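Local coordinates for protein 2''-aminoglycoside nucleotidyltransferase (Klebsiella pneumoniae, PDB 4WQK) that transfers a nucleotide from a nucleoside triphosphate to the 2''-hydroxyl of gentamicin, kanamycin, tobramycin and related aminoglycosides, making bacteria resistant to them, at residues A[43-48]-A[85-90]; A[23-28]-A[120-125]. All blocks are in the same frame, centred on the assembly; numbering follows the deposited sequence.

How the contacts relate
From the N terminus, the chain reaches 23-28, the first half of contact 2, continues through helix 28-36 and enters 43-48, the first half of contact 1. The partner strand of contact 1, 85-90, closes the inner loop inside the N-terminal domain. The chain then passes into the C-terminal domain, where 120-125 returns to 23-28 and closes the outer loop, so contact 1 is nested within contact 2. Strands 25-27 and 46-51 are antiparallel neighbours in one sheet, joined by a probable hydrogen bond from G27 N to D47 O (2.8 Å) and by packing of I26 against L48. Contact 1 thus pairs two strands bearing metal-binding aspartates, and contact 2 ties strand 25-27 to the C-terminal domain.

Contact 1 (A[43-48]-A[85-90]); sequences HDDIDL and LLDCEP. With MG (magnesium ion), chain B; GOL (glycerol), chain L.
D47 and D87 point the same way from neighbouring parallel strands and bring their carboxylates side by side, D47 OD1 lying 3.0 Å from D87 OD2 with the two planes turned 54° apart, an approach probably made tolerable by the second magnesium ion that both oxygens bind. The other oxygen of D47 serves the first magnesium: OD2 is 2.0 Å from that ion, D45 OD1 is also at 2.0 Å, and four waters complete the six-coordinate shell. D45, like D47, also belongs to the second site. One of these waters donates to the backbone O of D45 at 2.7 Å, which probably helps to fix its orientation. A glycerol, probably from the crystallisation liquor, gives its O3 hydroxyl to D47 OD1 at 2.6 Å. In D87, CG lies opposite the backbone N (chi1 -180°), which swings the carboxylate alongside that of D47.

Beneath the carboxylates, four backbone bonds fix the strands in register: I46 N to L85 O, D87 N to I46 O, L48 N to D87 O and E89 N to L48 O. On the reverse face L86 CD2 lies against I46 CB at 3.9 Å, and L48 CD1 meets both L86 CD1 and C88 SG. Helix 5-19 covers I46 and L86 there, while helix 55-64 reaches L86 and C88. D45 and D47, separated by I46 where the chain enters strand 46-51, and D87 on parallel strand 84-93, the inferred proton acceptor, form the two-metal active site typical of the nucleotidyltransferase fold.

Contact 2 (A[23-28]-A[120-125]); sequences PLWIGG and PVRCNS
The backbone O of R122 is gripped by two donors, I26 N at 2.9 Å and water 7 at 2.8 Å, while W25 CA adds a C-H...O contact. This joins the short strand 25-27 of the nucleotidyltransferase-fold sheet, in the N-terminal domain, to the chain running out of strand 119-121 in the C-terminal domain. I26 O returns the bond by accepting N124 N at 2.9 Å, giving a single beta bridge between I26 and C123. Water 7 also donates to L24 O, doubling the tie.

The aliphatic part of R122 crosses one face of the W25 ring. CB makes a CH-pi contact 3.9 Å from the centroid of the five-membered ring, and CD, anti to CA (chi2 -169°), lies over the rim near NE1 and CE2. W25 NE1 donates a hydrogen bond to P109 O, and E110 O holds R122 NE.

N124 spans the seam with its amide: OD1 accepts from T49 OG1, and ND2, 3.7 Å from W25 CB, donates to S107 O. At the other end, P23 CB sits over a face of the guanidinium, 3.5 Å from R122 NH1, and water 6, in the guanidinium plane, accepts from both NH1 (2.8 Å) and L24 N.

Contact 1 (A[43-48]-A[85-90])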
loop_
_atom_site.group_PDB
_atom_site.type_symbol
_atom_site.label_atom_id
_atom_site.label_comp_id
_atom_site.label_asym_id
_atom_site.label_seq_id
_atom_site.Cartn_x
_atom_site.Cartn_y
_atom_site.Cartn_z
ATOM N N HIS A 43 -10.811 6.658 4.384
ATOM C CA HIS A 43 -9.434 6.769 3.863
ATOM C C HIS A 43 -9.287 7.967 2.941
ATOM O O HIS A 43 -10.139 8.190 2.075
ATOM C CB HIS A 43 -9.060 5.488 3.124
ATOM C CG HIS A 43 -9.097 4.278 3.987
ATOM N ND1 HIS A 43 -8.138 4.033 4.949
ATOM C CD2 HIS A 43 -10.000 3.273 4.080
ATOM C CE1 HIS A 43 -8.453 2.923 5.594
ATOM N NE2 HIS A 43 -9.561 2.432 5.074
ATOM N N ASP A 44 -8.210 8.737 3.118
ATOM C CA ASP A 44 -7.987 9.943 2.328
ATOM C C ASP A 44 -7.714 9.608 0.863
ATOM O O ASP A 44 -8.000 10.413 -0.028
ATOM C CB ASP A 44 -6.795 10.752 2.873
ATOM C CG ASP A 44 -7.099 11.482 4.173
ATOM O OD1 ASP A 44 -8.281 11.592 4.588
ATOM O OD2 ASP A 44 -6.115 11.973 4.771
ATOM N N ASP A 45 -7.131 8.440 0.636
ATOM C CA ASP A 45 -6.789 8.028 -0.719
ATOM C C ASP A 45 -6.613 6.519 -0.800
ATOM O O ASP A 45 -6.809 5.823 0.195
ATOM C CB ASP A 45 -5.526 8.751 -1.200
ATOM C CG ASP A 45 -4.297 8.412 -0.387
ATOM O OD1 ASP A 45 -4.264 7.387 0.315
ATOM O OD2 ASP A 45 -3.344 9.207 -0.438
ATOM N N ILE A 46 -6.287 6.018 -1.992
ATOM C CA ILE A 46 -6.037 4.611 -2.202
ATOM C C ILE A 46 -4.549 4.460 -2.533
ATOM O O ILE A 46 -4.089 5.051 -3.492
ATOM C CB ILE A 46 -6.856 4.042 -3.364
ATOM C CG1 ILE A 46 -8.357 4.187 -3.073
ATOM C CG2 ILE A 46 -6.564 2.575 -3.594
ATOM C CD1 ILE A 46 -9.167 4.235 -4.335
ATOM N N ASP A 47 -3.828 3.672 -1.748
ATOM C CA ASP A 47 -2.403 3.428 -2.018
ATOM C C ASP A 47 -2.234 2.150 -2.813
ATOM O O ASP A 47 -2.814 1.107 -2.473
ATOM C CB ASP A 47 -1.615 3.354 -0.723
ATOM C CG ASP A 47 -1.704 4.671 0.062
ATOM O OD1 ASP A 47 -0.912 5.591 -0.175
ATOM O OD2 ASP A 47 -2.601 4.828 0.898
ATOM N N LEU A 48 -1.422 2.229 -3.869
ATOM C CA LEU A 48 -1.166 1.056 -4.704
ATOM C C LEU A 48 0.309 0.864 -4.877
ATOM O O LEU A 48 1.062 1.831 -5.034
ATOM C CB LEU A 48 -1.762 1.216 -6.117
ATOM C CG LEU A 48 -3.273 1.422 -6.193
ATOM C CD1 LEU A 48 -3.710 1.808 -7.606
ATOM C CD2 LEU A 48 -4.001 0.126 -5.755
ATOM N N LEU A 85 -8.050 10.106 -5.075
ATOM C CA LEU A 85 -6.603 10.128 -5.240
ATOM C C LEU A 85 -6.020 8.731 -5.117
ATOM O O LEU A 85 -6.405 7.958 -4.242
ATOM C CB LEU A 85 -5.957 11.054 -4.201
ATOM C CG LEU A 85 -5.509 12.467 -4.595
ATOM C CD1 LEU A 85 -6.089 12.941 -5.926
ATOM C CD2 LEU A 85 -5.853 13.438 -3.480
ATOM N N LEU A 86 -5.103 8.423 -6.023
ATOM C CA LEU A 86 -4.306 7.208 -5.988
ATOM C C LEU A 86 -2.852 7.544 -5.677
ATOM O O LEU A 86 -2.220 8.328 -6.406
ATOM C CB LEU A 86 -4.335 6.489 -7.331
ATOM C CG LEU A 86 -5.661 6.145 -7.973
ATOM C CD1 LEU A 86 -5.366 5.288 -9.193
ATOM C CD2 LEU A 86 -6.503 5.416 -6.949
ATOM N N ASP A 87 -2.306 6.905 -4.658
ATOM C CA ASP A 87 -0.908 7.162 -4.235
ATOM C C ASP A 87 -0.112 5.923 -4.613
ATOM O O ASP A 87 -0.248 4.887 -3.966
ATOM C CB ASP A 87 -0.887 7.433 -2.730
ATOM C CG ASP A 87 0.504 7.715 -2.178
ATOM O OD1 ASP A 87 1.498 7.593 -2.901
ATOM O OD2 ASP A 87 0.576 8.053 -0.968
ATOM N N CYS A 88 0.673 6.021 -5.685
ATOM C CA CYS A 88 1.200 4.851 -6.343
ATOM C C CYS A 88 2.721 4.731 -6.188
ATOM O O CYS A 88 3.426 5.700 -6.457
ATOM C CB CYS A 88 0.861 4.920 -7.832
ATOM S SG CYS A 88 -0.899 4.916 -8.161
ATOM N N GLU A 89 3.214 3.574 -5.740
ATOM C CA GLU A 89 4.657 3.394 -5.648
ATOM C C GLU A 89 5.117 2.098 -6.321
ATOM O O GLU A 89 4.412 1.076 -6.286
ATOM C CB GLU A 89 5.116 3.424 -4.186
ATOM C CG GLU A 89 4.599 2.332 -3.300
ATOM C CD GLU A 89 5.296 2.342 -1.924
ATOM O OE1 GLU A 89 6.489 2.667 -1.863
ATOM O OE2 GLU A 89 4.654 2.044 -0.911
ATOM N N PRO A 90 6.299 2.144 -6.936
ATOM C CA PRO A 90 6.792 0.957 -7.654
ATOM C C PRO A 90 7.390 -0.087 -6.719
ATOM O O PRO A 90 7.933 0.224 -5.635
ATOM C CB PRO A 90 7.888 1.517 -8.563
ATOM C CG PRO A 90 8.411 2.720 -7.791
ATOM C CD PRO A 90 7.148 3.326 -7.162
HETATM MG MG MG B . -3.116 6.608 1.731
HETATM C C1 GOL L . 4.139 6.885 1.564
HETATM O O1 GOL L . 5.345 7.356 1.012
HETATM C C2 GOL L . 3.639 5.793 0.628
HETATM O O2 GOL L . 4.275 4.544 0.871
HETATM C C3 GOL L . 2.133 5.678 0.763
HETATM O O3 GOL L . 1.629 5.358 -0.513
HETATM O O HOH W 1 -9.057 10.523 -2.461
HETATM O O HOH W 2 -5.001 5.347 2.193
HETATM O O HOH W 3 -2.453 5.340 3.690
HETATM O O HOH W 4 -1.442 6.718 2.434
HETATM O O HOH W 5 -3.581 8.133 2.926
#

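Contact 2 (A[23-28]-A[120-125])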
loop_
_atom_site.group_PDB
_atom_site.type_symbol
_atom_site.label_atom_id
_atom_site.label_comp_id
_atom_site.label_asym_id
_atom_site.label_seq_id
_atom_site.Cartn_x
_atom_site.Cartn_y
_atom_site.Cartn_z
ATOM N N PRO A 23 -0.281 -7.561 -11.910
ATOM C CA PRO A 23 -0.554 -7.609 -10.459
ATOM C C PRO A 23 -0.413 -6.212 -9.837
ATOM O O PRO A 23 0.462 -5.440 -10.223
ATOM C CB PRO A 23 0.521 -8.573 -9.932
ATOM C CG PRO A 23 1.703 -8.323 -10.883
ATOM C CD PRO A 23 1.051 -8.091 -12.267
ATOM N N LEU A 24 -1.289 -5.878 -8.884
ATOM C CA LEU A 24 -1.204 -4.629 -8.140
ATOM C C LEU A 24 -1.500 -4.973 -6.696
ATOM O O LEU A 24 -2.385 -5.801 -6.432
ATOM C CB LEU A 24 -2.214 -3.583 -8.624
ATOM C CG LEU A 24 -2.079 -3.091 -10.076
ATOM C CD1 LEU A 24 -3.305 -2.220 -10.378
ATOM C CD2 LEU A 24 -0.778 -2.295 -10.250
ATOM N N TRP A 25 -0.783 -4.323 -5.785
ATOM C CA TRP A 25 -0.995 -4.558 -4.349
ATOM C C TRP A 25 -1.615 -3.331 -3.715
ATOM O O TRP A 25 -1.105 -2.218 -3.879
ATOM C CB TRP A 25 0.325 -4.880 -3.645
ATOM C CG TRP A 25 0.863 -6.239 -4.026
ATOM C CD1 TRP A 25 0.751 -7.389 -3.301
ATOM C CD2 TRP A 25 1.603 -6.569 -5.221
ATOM N NE1 TRP A 25 1.333 -8.444 -3.993
ATOM C CE2 TRP A 25 1.845 -7.969 -5.174
ATOM C CE3 TRP A 25 2.059 -5.823 -6.315
ATOM C CZ2 TRP A 25 2.564 -8.640 -6.174
ATOM C CZ3 TRP A 25 2.753 -6.507 -7.327
ATOM C CH2 TRP A 25 2.984 -7.889 -7.234
ATOM N N ILE A 26 -2.712 -3.531 -3.009
ATOM C CA ILE A 26 -3.208 -2.442 -2.152
ATOM C C ILE A 26 -2.232 -2.218 -1.036
ATOM O O ILE A 26 -1.745 -3.170 -0.413
ATOM C CB ILE A 26 -4.602 -2.793 -1.588
ATOM C CG1 ILE A 26 -5.550 -3.234 -2.716
ATOM C CG2 ILE A 26 -5.180 -1.651 -0.712
ATOM C CD1 ILE A 26 -5.775 -2.177 -3.687
ATOM N N GLY A 27 -1.962 -0.928 -0.744
ATOM C CA GLY A 27 -1.037 -0.519 0.306
ATOM C C GLY A 27 -1.706 0.322 1.379
ATOM O O GLY A 27 -2.912 0.576 1.298
ATOM N N GLY A 28 -0.942 0.720 2.388
ATOM C CA GLY A 28 -1.414 1.714 3.322
ATOM C C GLY A 28 -2.698 1.316 4.044
ATOM O O GLY A 28 -2.918 0.152 4.354
ATOM N N PRO A 120 -11.369 -10.954 -3.391
ATOM C CA PRO A 120 -9.971 -11.142 -2.954
ATOM C C PRO A 120 -9.043 -10.158 -3.640
ATOM O O PRO A 120 -9.198 -9.842 -4.845
ATOM C CB PRO A 120 -9.652 -12.583 -3.367
ATOM C CG PRO A 120 -11.031 -13.237 -3.493
ATOM C CD PRO A 120 -11.872 -12.117 -4.130
ATOM N N VAL A 121 -8.065 -9.647 -2.883
ATOM C CA VAL A 121 -7.132 -8.659 -3.396
ATOM C C VAL A 121 -5.746 -8.931 -2.886
ATOM O O VAL A 121 -5.559 -9.334 -1.725
ATOM C CB VAL A 121 -7.491 -7.188 -3.032
ATOM C CG1 VAL A 121 -8.880 -6.807 -3.554
ATOM C CG2 VAL A 121 -7.433 -6.930 -1.476
ATOM N N ARG A 122 -4.775 -8.718 -3.753
ATOM C CA ARG A 122 -3.383 -8.637 -3.304
ATOM C C ARG A 122 -3.188 -7.384 -2.449
ATOM O O ARG A 122 -3.646 -6.304 -2.784
ATOM C CB ARG A 122 -2.437 -8.636 -4.498
ATOM C CG ARG A 122 -2.390 -9.966 -5.287
ATOM C CD ARG A 122 -1.249 -9.953 -6.280
ATOM N NE ARG A 122 -1.068 -11.241 -6.979
ATOM C CZ ARG A 122 -1.518 -11.486 -8.205
ATOM N NH1 ARG A 122 -2.165 -10.555 -8.905
ATOM N NH2 ARG A 122 -1.264 -12.677 -8.765
ATOM N N CYS A 123 -2.375 -7.546 -1.410
ATOM C CA CYS A 123 -2.033 -6.405 -0.586
ATOM C C CYS A 123 -0.660 -6.584 -0.005
ATOM O O CYS A 123 -0.177 -7.688 0.176
ATOM C CB CYS A 123 -3.088 -6.202 0.497
ATOM S SG CYS A 123 -3.684 -7.726 1.293
ATOM N N ASN A 124 -0.022 -5.436 0.263
ATOM C CA ASN A 124 1.314 -5.501 0.821
ATOM C C ASN A 124 1.267 -6.213 2.180
ATOM O O ASN A 124 0.235 -6.206 2.874
ATOM C CB ASN A 124 1.893 -4.091 0.960
ATOM C CG ASN A 124 2.187 -3.486 -0.381
ATOM O OD1 ASN A 124 1.684 -2.422 -0.731
ATOM N ND2 ASN A 124 3.001 -4.186 -1.171
ATOM N N SER A 125 2.387 -6.788 2.575
ATOM C CA SER A 125 2.472 -7.530 3.825
ATOM C C SER A 125 2.337 -6.623 5.055
ATOM O O SER A 125 2.557 -5.409 4.985
ATOM C CB SER A 125 3.797 -8.258 3.886
ATOM O OG SER A 125 4.842 -7.278 4.001
HETATM O O HOH W 6 -3.307 -8.060 -8.396
HETATM O O HOH W 7 -4.825 -5.577 -5.195
#